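Local coordinates for erythrocyte membrane protein 1 (Plasmodium falciparum, PDB 6S8T) that probably binds host cell-surface receptors during cytoadhesion of infected erythrocytes, and is represented here by its ICAM-1-binding DBLbeta domain, at residues A[318-323]-A[338-343]; A[85-90]-A[157-162]; A[136-141]-A[216-221]; A[34-39]-A[253-258]. All coordinates share one frame; numbering follows the deposited sequence.

Contact 1 (A[318-323]-A[338-343])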
# COMPACT_ATOMS: atom_id res chain seq x y z
N LYS A 318 4.85 26.63 -18.50
CA LYS A 318 4.32 27.03 -19.80
C LYS A 318 3.48 28.30 -19.71
O LYS A 318 3.54 29.14 -20.62
CB LYS A 318 3.50 25.89 -20.40
CG LYS A 318 4.29 24.61 -20.60
CD LYS A 318 3.41 23.47 -21.09
CE LYS A 318 4.18 22.17 -21.16
NZ LYS A 318 3.30 21.02 -21.52
N GLN A 319 2.70 28.47 -18.64
CA GLN A 319 1.89 29.67 -18.50
C GLN A 319 2.71 30.87 -18.09
O GLN A 319 2.36 32.01 -18.43
CB GLN A 319 0.77 29.43 -17.48
CG GLN A 319 -0.24 28.39 -17.90
CD GLN A 319 -0.99 28.78 -19.15
OE1 GLN A 319 -1.20 29.96 -19.42
NE2 GLN A 319 -1.40 27.79 -19.94
N CYS A 320 3.82 30.66 -17.37
CA CYS A 320 4.67 31.74 -16.89
C CYS A 320 5.99 31.82 -17.66
O CYS A 320 6.93 32.48 -17.20
CB CYS A 320 4.95 31.58 -15.40
SG CYS A 320 3.50 31.77 -14.34
N SER A 321 6.07 31.17 -18.82
CA SER A 321 7.31 31.19 -19.60
C SER A 321 7.63 32.59 -20.09
O SER A 321 8.81 32.96 -20.17
CB SER A 321 7.21 30.22 -20.78
OG SER A 321 6.16 30.59 -21.66
N GLN A 322 6.61 33.38 -20.43
CA GLN A 322 6.85 34.71 -20.98
C GLN A 322 7.26 35.72 -19.91
O GLN A 322 7.99 36.67 -20.21
CB GLN A 322 5.60 35.20 -21.72
CG GLN A 322 5.11 34.24 -22.80
CD GLN A 322 6.05 34.16 -23.98
OE1 GLN A 322 6.73 35.12 -24.32
NE2 GLN A 322 6.09 32.99 -24.62
N CYS A 323 6.81 35.53 -18.67
CA CYS A 323 7.11 36.44 -17.58
C CYS A 323 8.41 36.09 -16.85
O CYS A 323 8.60 36.52 -15.70
CB CYS A 323 5.95 36.47 -16.58
SG CYS A 323 4.31 36.63 -17.33
N THR A 338 -1.82 37.63 -16.80
CA THR A 338 -3.03 37.15 -16.13
C THR A 338 -3.06 35.63 -16.07
O THR A 338 -3.38 35.05 -15.02
CB THR A 338 -4.27 37.69 -16.84
OG1 THR A 338 -4.25 39.13 -16.82
CG2 THR A 338 -5.54 37.20 -16.16
N SER A 339 -2.74 34.96 -17.18
CA SER A 339 -2.73 33.50 -17.17
C SER A 339 -1.61 32.96 -16.29
O SER A 339 -1.73 31.84 -15.77
CB SER A 339 -2.59 32.97 -18.60
OG SER A 339 -1.36 33.35 -19.17
N CYS A 340 -0.53 33.72 -16.12
CA CYS A 340 0.55 33.27 -15.24
C CYS A 340 0.15 33.40 -13.78
O CYS A 340 0.40 32.49 -12.98
CB CYS A 340 1.83 34.05 -15.53
SG CYS A 340 3.16 33.78 -14.32
N GLU A 341 -0.49 34.52 -13.41
CA GLU A 341 -0.91 34.70 -12.02
C GLU A 341 -2.00 33.70 -11.65
O GLU A 341 -2.02 33.19 -10.52
CB GLU A 341 -1.39 36.13 -11.80
CG GLU A 341 -0.27 37.15 -11.75
CD GLU A 341 -0.77 38.57 -11.55
OE1 GLU A 341 -1.89 38.88 -12.00
OE2 GLU A 341 -0.04 39.38 -10.93
N GLN A 342 -2.91 33.39 -12.58
CA GLN A 342 -3.92 32.37 -12.31
C GLN A 342 -3.30 30.99 -12.18
O GLN A 342 -3.79 30.16 -11.41
CB GLN A 342 -4.99 32.39 -13.40
CG GLN A 342 -5.83 33.65 -13.42
CD GLN A 342 -6.84 33.66 -14.55
OE1 GLN A 342 -6.76 32.85 -15.48
NE2 GLN A 342 -7.81 34.57 -14.48
N ALA A 343 -2.22 30.72 -12.93
CA ALA A 343 -1.54 29.44 -12.80
C ALA A 343 -0.83 29.31 -11.46
O ALA A 343 -0.76 28.21 -10.90
CB ALA A 343 -0.56 29.24 -13.95
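Cys-320 and Cys-340 are joined by a disulfide that staples the two arms of a helical hairpin of the DBLbeta domain: Cys-320 is the residue at which the chain leaves helix 293-319, and Cys-340 lies near the start of helix 335-372, where a coiled coil is predicted. The bridge illustrates how a covalent link can close a hairpin near its turn. Its sulfurs, Cys-320 SG and Cys-340 SG, are 2.0 Å apart, and a CB-SG-SG-CB torsion of 99° gives a right-handed disulfide close to the relaxed right angle. On the Cys-340 side the sulfur is directed away from its own backbone nitrogen (chi1 170°), which carries it off the helix toward Cys-320. Gln-319, one residue earlier, lies alongside the bridge. Its CB packs on the methyl of Ala-343, with Gln-319 CB to Ala-343 CB 3.8 Å, and its CG touches the same methyl more loosely. A bend at chi2 (-62°) then turns the amide back over Ser-339, bringing Gln-319 OE1 to 3.4 Å from Ser-339 OG. The approach is not counted as a hydrogen bond; the serine hydroxyl is instead bonded to the backbone oxygens of Val-335 and Asn-336 in the preceding turn of its own helix. Cys-340 CB is the point on which several groups converge. Besides bearing its own sulfur, it lies 3.6 Å from Gln-319 O, and the second sulfur of the turn, Cys-323 SG, itself in a disulfide with Cys-330, rests 4.0 Å from Cys-340 CB.

Contact 2 (A[85-90]-A[157-162])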
# COMPACT_ATOMS: atom_id res chain seq x y z
N GLY A 85 -15.80 3.26 -10.33
CA GLY A 85 -16.83 3.69 -11.26
C GLY A 85 -16.57 5.02 -11.92
O GLY A 85 -17.17 5.31 -12.96
N ASN A 86 -15.69 5.84 -11.35
CA ASN A 86 -15.37 7.15 -11.90
C ASN A 86 -14.00 7.19 -12.57
O ASN A 86 -13.59 8.26 -13.03
CB ASN A 86 -15.44 8.21 -10.81
CG ASN A 86 -16.83 8.36 -10.23
OD1 ASN A 86 -17.82 8.31 -10.95
ND2 ASN A 86 -16.91 8.55 -8.91
N ASN A 87 -13.30 6.06 -12.64
CA ASN A 87 -11.97 5.98 -13.24
C ASN A 87 -11.01 6.97 -12.58
O ASN A 87 -10.45 7.86 -13.22
CB ASN A 87 -12.03 6.19 -14.76
CG ASN A 87 -12.77 5.08 -15.46
OD1 ASN A 87 -12.19 4.04 -15.79
ND2 ASN A 87 -14.07 5.27 -15.70
N GLU A 88 -10.83 6.80 -11.28
CA GLU A 88 -9.92 7.63 -10.50
C GLU A 88 -8.73 6.87 -9.95
O GLU A 88 -7.84 7.49 -9.35
CB GLU A 88 -10.66 8.29 -9.33
CG GLU A 88 -11.75 9.25 -9.74
CD GLU A 88 -12.49 9.82 -8.55
OE1 GLU A 88 -12.40 9.22 -7.46
OE2 GLU A 88 -13.16 10.87 -8.70
N ARG A 89 -8.66 5.55 -10.16
CA ARG A 89 -7.74 4.71 -9.39
C ARG A 89 -6.29 5.09 -9.61
O ARG A 89 -5.50 5.12 -8.66
CB ARG A 89 -7.96 3.23 -9.73
CG ARG A 89 -7.17 2.28 -8.84
CD ARG A 89 -7.48 0.82 -9.12
NE ARG A 89 -6.85 -0.05 -8.14
CZ ARG A 89 -6.86 -1.38 -8.19
NH1 ARG A 89 -6.25 -2.08 -7.24
NH2 ARG A 89 -7.48 -2.02 -9.18
N PHE A 90 -5.90 5.38 -10.85
CA PHE A 90 -4.51 5.73 -11.14
C PHE A 90 -4.42 7.04 -11.90
O PHE A 90 -3.50 7.24 -12.70
CB PHE A 90 -3.82 4.60 -11.91
CG PHE A 90 -3.63 3.34 -11.10
CD1 PHE A 90 -2.69 3.29 -10.08
CD2 PHE A 90 -4.40 2.21 -11.35
CE1 PHE A 90 -2.51 2.14 -9.33
CE2 PHE A 90 -4.23 1.06 -10.61
CZ PHE A 90 -3.28 1.03 -9.60
N ILE A 157 -2.57 -3.11 -14.18
CA ILE A 157 -1.77 -2.86 -15.37
C ILE A 157 -2.58 -2.10 -16.42
O ILE A 157 -2.11 -1.11 -16.99
CB ILE A 157 -1.23 -4.19 -15.92
CG1 ILE A 157 -0.28 -4.83 -14.90
CG2 ILE A 157 -0.54 -3.99 -17.27
CD1 ILE A 157 0.23 -6.20 -15.27
N LYS A 158 -3.83 -2.52 -16.65
CA LYS A 158 -4.62 -1.90 -17.71
C LYS A 158 -5.08 -0.50 -17.31
O LYS A 158 -5.04 0.43 -18.14
CB LYS A 158 -5.83 -2.78 -18.05
CG LYS A 158 -5.46 -4.13 -18.66
CD LYS A 158 -6.70 -4.94 -19.02
CE LYS A 158 -6.33 -6.31 -19.57
NZ LYS A 158 -5.46 -6.23 -20.78
N ARG A 159 -5.53 -0.31 -16.07
CA ARG A 159 -6.05 1.00 -15.67
C ARG A 159 -4.93 2.02 -15.50
O ARG A 159 -5.16 3.22 -15.69
CB ARG A 159 -6.86 0.89 -14.39
CG ARG A 159 -8.24 0.30 -14.59
CD ARG A 159 -9.08 0.42 -13.33
NE ARG A 159 -10.47 0.03 -13.57
CZ ARG A 159 -11.41 0.86 -14.00
NH1 ARG A 159 -12.65 0.42 -14.19
NH2 ARG A 159 -11.13 2.14 -14.22
N TYR A 160 -3.73 1.58 -15.13
CA TYR A 160 -2.60 2.50 -15.07
C TYR A 160 -2.28 3.06 -16.45
O TYR A 160 -2.08 4.27 -16.61
CB TYR A 160 -1.37 1.80 -14.47
CG TYR A 160 -0.29 2.74 -14.00
CD1 TYR A 160 0.54 3.40 -14.90
CD2 TYR A 160 -0.09 2.96 -12.64
CE1 TYR A 160 1.53 4.26 -14.46
CE2 TYR A 160 0.90 3.82 -12.19
CZ TYR A 160 1.70 4.46 -13.10
OH TYR A 160 2.68 5.31 -12.65
N LYS A 161 -2.22 2.18 -17.45
CA LYS A 161 -1.97 2.64 -18.81
C LYS A 161 -3.13 3.49 -19.34
O LYS A 161 -2.90 4.44 -20.10
CB LYS A 161 -1.71 1.45 -19.73
CG LYS A 161 -0.40 0.72 -19.42
CD LYS A 161 -0.05 -0.32 -20.48
CE LYS A 161 -0.92 -1.55 -20.37
NZ LYS A 161 -0.54 -2.59 -21.37
N LYS A 162 -4.36 3.17 -18.94
CA LYS A 162 -5.51 3.92 -19.43
C LYS A 162 -5.59 5.30 -18.78
O LYS A 162 -5.77 6.31 -19.47
CB LYS A 162 -6.80 3.14 -19.16
CG LYS A 162 -8.06 3.90 -19.52
CD LYS A 162 -9.30 3.15 -19.05
CE LYS A 162 -10.57 3.90 -19.41
NZ LYS A 162 -10.57 5.28 -18.84
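Arg-159 reaches Asn-87 because its CG stands opposite the carbonyl carbon (chi1 -76°) and the chain then runs straight from CG to NE, carrying the guanidinium from the helix out to the loop. Asn-87 brings its amide in from the loop, and the two side chains cross at roughly a right angle. Arg-159 NH2 donates to Asn-87 OD1 over 2.7 Å, in a bent bond of 142° at the hydrogen. The oxygen sits near the edge of the guanidinium, whereas the nitrogen comes in well above the plane of the amide carbonyl instead of lying along a lone pair. Two acids hold the same guanidinium: Glu-155 forms a salt bridge with NE, and Asp-84 with NH2. Together with Asn-87 they make three partners, which would be expected to limit its rotation. Lys-162 bends its last bond to bring NZ near the same amide, but Lys-162 NZ and Asn-87 OD1 stay 3.7 Å apart.

In the domain, this is a loop laid along the C-terminal end of helix 137-163, a long helix of the Duffy-binding fold. The loop's apolar anchor is Phe-90. Arg-159 CB lies 4.1 Å from Phe-90 CD2, at the ring edge, while Tyr-160 approaches from another direction, with Phe-90 CD1 3.7 Å from Tyr-160 CD2. The two ring planes are inclined by 48°, an oblique pairing with centroids 5.5 Å apart. Trp-304 of helix 293-319 touches both rings, and the buried Tyr-160 OH is hydrogen-bonded to Ser-177 OG.

Contact 3 (A[136-141]-A[216-221])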
# COMPACT_ATOMS: atom_id res chain seq x y z
N LYS A 136 -13.18 -28.65 3.36
CA LYS A 136 -11.98 -28.31 2.61
C LYS A 136 -11.80 -26.80 2.51
O LYS A 136 -11.46 -26.26 1.46
CB LYS A 136 -12.01 -28.94 1.21
CG LYS A 136 -12.03 -30.46 1.22
CD LYS A 136 -11.64 -31.04 -0.13
CE LYS A 136 -12.81 -31.72 -0.82
NZ LYS A 136 -13.23 -32.97 -0.12
N ALA A 137 -12.03 -26.10 3.63
CA ALA A 137 -11.93 -24.64 3.64
C ALA A 137 -10.50 -24.16 3.44
O ALA A 137 -10.31 -23.02 3.01
CB ALA A 137 -12.48 -24.09 4.95
N ILE A 138 -9.51 -24.99 3.75
CA ILE A 138 -8.12 -24.61 3.51
C ILE A 138 -7.87 -24.39 2.02
O ILE A 138 -7.21 -23.42 1.62
CB ILE A 138 -7.17 -25.67 4.10
CG1 ILE A 138 -7.11 -25.53 5.62
CG2 ILE A 138 -5.78 -25.56 3.51
CD1 ILE A 138 -6.59 -24.19 6.05
N HIS A 139 -8.42 -25.27 1.19
CA HIS A 139 -8.18 -25.22 -0.25
C HIS A 139 -9.15 -24.31 -0.98
O HIS A 139 -8.76 -23.68 -1.97
CB HIS A 139 -8.26 -26.63 -0.83
CG HIS A 139 -7.40 -27.63 -0.12
ND1 HIS A 139 -6.04 -27.71 -0.31
CD2 HIS A 139 -7.71 -28.58 0.79
CE1 HIS A 139 -5.54 -28.68 0.45
NE2 HIS A 139 -6.54 -29.22 1.13
N SER A 140 -10.40 -24.22 -0.53
CA SER A 140 -11.37 -23.35 -1.19
C SER A 140 -11.04 -21.88 -0.98
O SER A 140 -11.30 -21.06 -1.87
CB SER A 140 -12.78 -23.66 -0.69
OG SER A 140 -13.15 -25.00 -0.99
N LEU A 141 -10.47 -21.52 0.17
CA LEU A 141 -10.12 -20.13 0.42
C LEU A 141 -8.99 -19.67 -0.50
O LEU A 141 -9.00 -18.53 -0.98
CB LEU A 141 -9.74 -19.92 1.88
CG LEU A 141 -9.29 -18.51 2.26
CD1 LEU A 141 -10.40 -17.50 2.01
CD2 LEU A 141 -8.83 -18.45 3.71
N GLY A 216 -12.58 -19.93 11.77
CA GLY A 216 -13.11 -20.70 12.89
C GLY A 216 -13.29 -22.17 12.52
O GLY A 216 -12.94 -23.06 13.29
N LYS A 217 -13.84 -22.43 11.33
CA LYS A 217 -13.93 -23.80 10.84
C LYS A 217 -12.56 -24.37 10.54
O LYS A 217 -12.35 -25.58 10.68
CB LYS A 217 -14.81 -23.85 9.59
CG LYS A 217 -16.30 -23.96 9.87
CD LYS A 217 -16.64 -25.29 10.53
CE LYS A 217 -18.14 -25.52 10.56
NZ LYS A 217 -18.87 -24.36 11.16
N ILE A 218 -11.62 -23.53 10.11
CA ILE A 218 -10.27 -24.01 9.83
C ILE A 218 -9.59 -24.50 11.10
O ILE A 218 -8.89 -25.52 11.09
CB ILE A 218 -9.45 -22.90 9.14
CG1 ILE A 218 -9.93 -22.70 7.70
CG2 ILE A 218 -7.96 -23.22 9.19
CD1 ILE A 218 -9.19 -21.61 6.95
N LYS A 219 -9.81 -23.81 12.22
CA LYS A 219 -9.22 -24.23 13.49
C LYS A 219 -9.69 -25.63 13.87
O LYS A 219 -8.93 -26.42 14.42
CB LYS A 219 -9.54 -23.22 14.59
CG LYS A 219 -8.97 -23.59 15.95
CD LYS A 219 -9.42 -22.63 17.04
CE LYS A 219 -8.91 -23.09 18.40
NZ LYS A 219 -9.39 -22.23 19.52
N GLU A 220 -10.96 -25.94 13.59
CA GLU A 220 -11.48 -27.28 13.83
C GLU A 220 -11.15 -28.25 12.71
O GLU A 220 -11.07 -29.46 12.95
CB GLU A 220 -13.00 -27.22 14.04
CG GLU A 220 -13.59 -28.44 14.73
CD GLU A 220 -13.27 -28.49 16.21
OE1 GLU A 220 -12.79 -27.47 16.76
OE2 GLU A 220 -13.50 -29.55 16.84
N GLU A 221 -10.93 -27.75 11.49
CA GLU A 221 -10.61 -28.62 10.36
C GLU A 221 -9.27 -29.31 10.58
O GLU A 221 -9.16 -30.54 10.45
CB GLU A 221 -10.59 -27.81 9.06
CG GLU A 221 -10.22 -28.60 7.81
CD GLU A 221 -10.23 -27.74 6.55
OE1 GLU A 221 -10.74 -26.60 6.61
OE2 GLU A 221 -9.73 -28.20 5.51
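Ala-137 and Ile-138 meet Ile-218 and Glu-221 in a buried helix-helix contact within the Duffy-binding domain, where the first turn of helix 137-163 packs on the last turn of helix 202-221. The axes of the two short segments approach to 10.4 Å and their directions differ by 136°, nearer antiparallel than parallel. The contact pairs an apolar half with a polar one. In the apolar half the two isoleucines cross at about a right angle, the end methyl of one meeting the branch of the other: Ile-138 CD1 is 3.6 Å from Ile-218 CG2 and 3.8 Å from Ile-218 CD1. Beside them Ala-137 CB lies 4.0 Å from Ile-218 CG1.

Glu-221 makes up the polar half. With CG turned away from its backbone nitrogen (chi1 178°) and the chain extended beyond it, its carboxylate reaches across to the beginning of the facing helix. Glu-221 OE1 accepts a weak hydrogen bond of 3.3 Å from Ala-137 N, the angle at the hydrogen being only 123°, while Glu-221 OE2 lies 3.7 Å from Ile-138 CG1. A negative group at the amino end of a helix is probably stabilised by the helix dipole, even though the bond itself is poor. The helix start is also held from within, since Lys-136 O accepts from both Ser-140 N and Ser-140 OG. Around this junction, Trp-252 and Leu-248 of helix 246-268 pack on Ile-138 and Ile-218 respectively, the loop residue Ala-41 touches Ile-138, and Thr-132 of helix 128-132 lies against Ala-137.

Contact 4 (A[34-39]-A[253-258])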
# COMPACT_ATOMS: atom_id res chain seq x y z
N ARG A 34 4.01 -24.56 15.00
CA ARG A 34 2.58 -24.82 15.05
C ARG A 34 2.19 -25.66 13.82
O ARG A 34 2.87 -26.65 13.56
CB ARG A 34 1.83 -23.50 15.19
CG ARG A 34 2.06 -22.82 16.53
CD ARG A 34 1.51 -21.41 16.56
NE ARG A 34 2.11 -20.56 15.53
CZ ARG A 34 2.24 -19.24 15.64
NH1 ARG A 34 2.79 -18.54 14.65
NH2 ARG A 34 1.81 -18.62 16.73
N GLY A 35 1.16 -25.30 13.07
CA GLY A 35 0.70 -26.15 11.99
C GLY A 35 0.93 -25.59 10.60
O GLY A 35 0.03 -25.65 9.75
N LEU A 36 2.13 -25.07 10.34
CA LEU A 36 2.46 -24.54 9.02
C LEU A 36 2.31 -25.60 7.94
O LEU A 36 1.85 -25.31 6.83
CB LEU A 36 3.88 -23.98 9.02
CG LEU A 36 4.52 -23.61 7.68
CD1 LEU A 36 3.85 -22.38 7.09
CD2 LEU A 36 6.01 -23.38 7.86
N ALA A 37 2.68 -26.85 8.26
CA ALA A 37 2.61 -27.91 7.26
C ALA A 37 1.17 -28.31 6.96
O ALA A 37 0.86 -28.67 5.81
CB ALA A 37 3.40 -29.13 7.73
N LYS A 38 0.29 -28.26 7.95
CA LYS A 38 -1.11 -28.60 7.74
C LYS A 38 -1.89 -27.50 7.03
O LYS A 38 -3.05 -27.72 6.68
CB LYS A 38 -1.79 -28.92 9.07
CG LYS A 38 -1.27 -30.17 9.76
CD LYS A 38 -2.10 -30.50 10.99
CE LYS A 38 -1.62 -31.78 11.65
NZ LYS A 38 -2.47 -32.17 12.81
N LEU A 39 -1.28 -26.34 6.80
CA LEU A 39 -1.97 -25.21 6.19
C LEU A 39 -1.56 -24.97 4.74
O LEU A 39 -2.05 -24.02 4.12
CB LEU A 39 -1.74 -23.94 7.02
CG LEU A 39 -2.33 -23.97 8.44
CD1 LEU A 39 -1.78 -22.84 9.29
CD2 LEU A 39 -3.84 -23.92 8.40
N TRP A 253 -1.14 -17.54 5.95
CA TRP A 253 -0.49 -16.67 4.97
C TRP A 253 0.93 -17.13 4.68
O TRP A 253 1.35 -17.18 3.52
CB TRP A 253 -0.51 -15.22 5.46
CG TRP A 253 0.11 -14.27 4.48
CD1 TRP A 253 1.31 -13.62 4.61
CD2 TRP A 253 -0.41 -13.88 3.20
NE1 TRP A 253 1.55 -12.85 3.50
CE2 TRP A 253 0.51 -12.99 2.62
CE3 TRP A 253 -1.58 -14.19 2.50
CZ2 TRP A 253 0.31 -12.41 1.37
CZ3 TRP A 253 -1.78 -13.62 1.25
CH2 TRP A 253 -0.84 -12.73 0.70
N GLU A 254 1.69 -17.50 5.73
CA GLU A 254 3.06 -17.97 5.52
C GLU A 254 3.10 -19.22 4.66
O GLU A 254 4.02 -19.41 3.86
CB GLU A 254 3.73 -18.26 6.87
CG GLU A 254 4.12 -17.02 7.64
CD GLU A 254 5.08 -16.15 6.85
OE1 GLU A 254 6.10 -16.68 6.37
OE2 GLU A 254 4.80 -14.94 6.71
N ALA A 255 2.10 -20.10 4.81
CA ALA A 255 2.08 -21.35 4.06
C ALA A 255 1.74 -21.14 2.59
O ALA A 255 2.16 -21.94 1.75
CB ALA A 255 1.08 -22.32 4.70
N ASN A 256 0.99 -20.09 2.25
CA ASN A 256 0.44 -19.95 0.91
C ASN A 256 0.76 -18.61 0.24
O ASN A 256 0.23 -18.35 -0.85
CB ASN A 256 -1.07 -20.16 0.92
CG ASN A 256 -1.47 -21.52 1.47
OD1 ASN A 256 -1.22 -22.55 0.85
ND2 ASN A 256 -2.10 -21.52 2.64
N ARG A 257 1.60 -17.77 0.85
CA ARG A 257 1.85 -16.45 0.28
C ARG A 257 2.51 -16.54 -1.09
O ARG A 257 2.27 -15.68 -1.95
CB ARG A 257 2.71 -15.61 1.22
CG ARG A 257 4.08 -16.20 1.51
CD ARG A 257 4.78 -15.45 2.63
NE ARG A 257 5.18 -14.10 2.25
CZ ARG A 257 6.34 -13.80 1.66
NH1 ARG A 257 7.22 -14.76 1.39
NH2 ARG A 257 6.63 -12.55 1.34
N HIS A 258 3.33 -17.56 -1.33
CA HIS A 258 4.02 -17.64 -2.61
C HIS A 258 3.06 -18.01 -3.74
O HIS A 258 3.16 -17.46 -4.84
CB HIS A 258 5.16 -18.65 -2.57
CG HIS A 258 5.79 -18.87 -3.90
ND1 HIS A 258 6.59 -17.93 -4.51
CD2 HIS A 258 5.69 -19.90 -4.78
CE1 HIS A 258 6.98 -18.38 -5.69
NE2 HIS A 258 6.44 -19.57 -5.88
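Leu-36 and Leu-39 close over Ala-255, and the apolar part of the contact is built on that one methyl-bearing residue. The tip of Leu-36 does the touching: with CG opposite the backbone nitrogen (chi1 169°), Leu-36 CD1 reaches over the helix surface to 3.7 Å from both Ala-255 CA and Ala-255 CB, and comes within 4.1 Å of Glu-254 CB. Leu-39 contributes its root instead, Leu-39 CB lying 4.0 Å from Ala-255 CB. The carboxylate of Glu-254 leads elsewhere, to the hydroxyl of Tyr-290.

In the fold, a loop segment following helix 16-32 is docked on helix 246-268 of the Duffy-binding domain. Residues 36-38 have helical backbone angles, and a bond from Leu-39 N to Leu-36 O closes this turn, which presents both leucines to the alanine.

The polar part is a side-chain-to-backbone bond. Asn-256 ND2 donates to Leu-39 O at 2.9 Å, with 152° at the hydrogen and the donor tilted only 20° from the carbonyl plane. The other end of the amide, OD1, accepts from Ala-41 N, so one asparagine grips the loop backbone at two places and its amide orientation is fixed from both ends. At the edge, Arg-34 adds an ionic tie to helix 246-268 through a salt bridge with Asp-251.

Overall arrangement
From the N terminus, residues 34-39 open contact 4, 85-90 open contact 2 and 136-141 open contact 3. Helix 137-163 then closes contact 2 at 157-162, helix 202-221 closes contact 3, and helix 246-268 closes contact 4. Contacts 2 and 3 therefore cross, sharing helix 137-163 at its two ends, and both nest within the loop of contact 4. Contacts 3 and 4, with centres 12 Å apart, meet directly: Leu-39 CD2 packs on Ile-138 and Ile-218, and the N-terminal loop thus joins helices 137-163, 202-221 and 246-268. Contact 1 follows in series, closing the short connection between the long helices 293-319 and 335-372, its centre about 63 Å from that of contact 3.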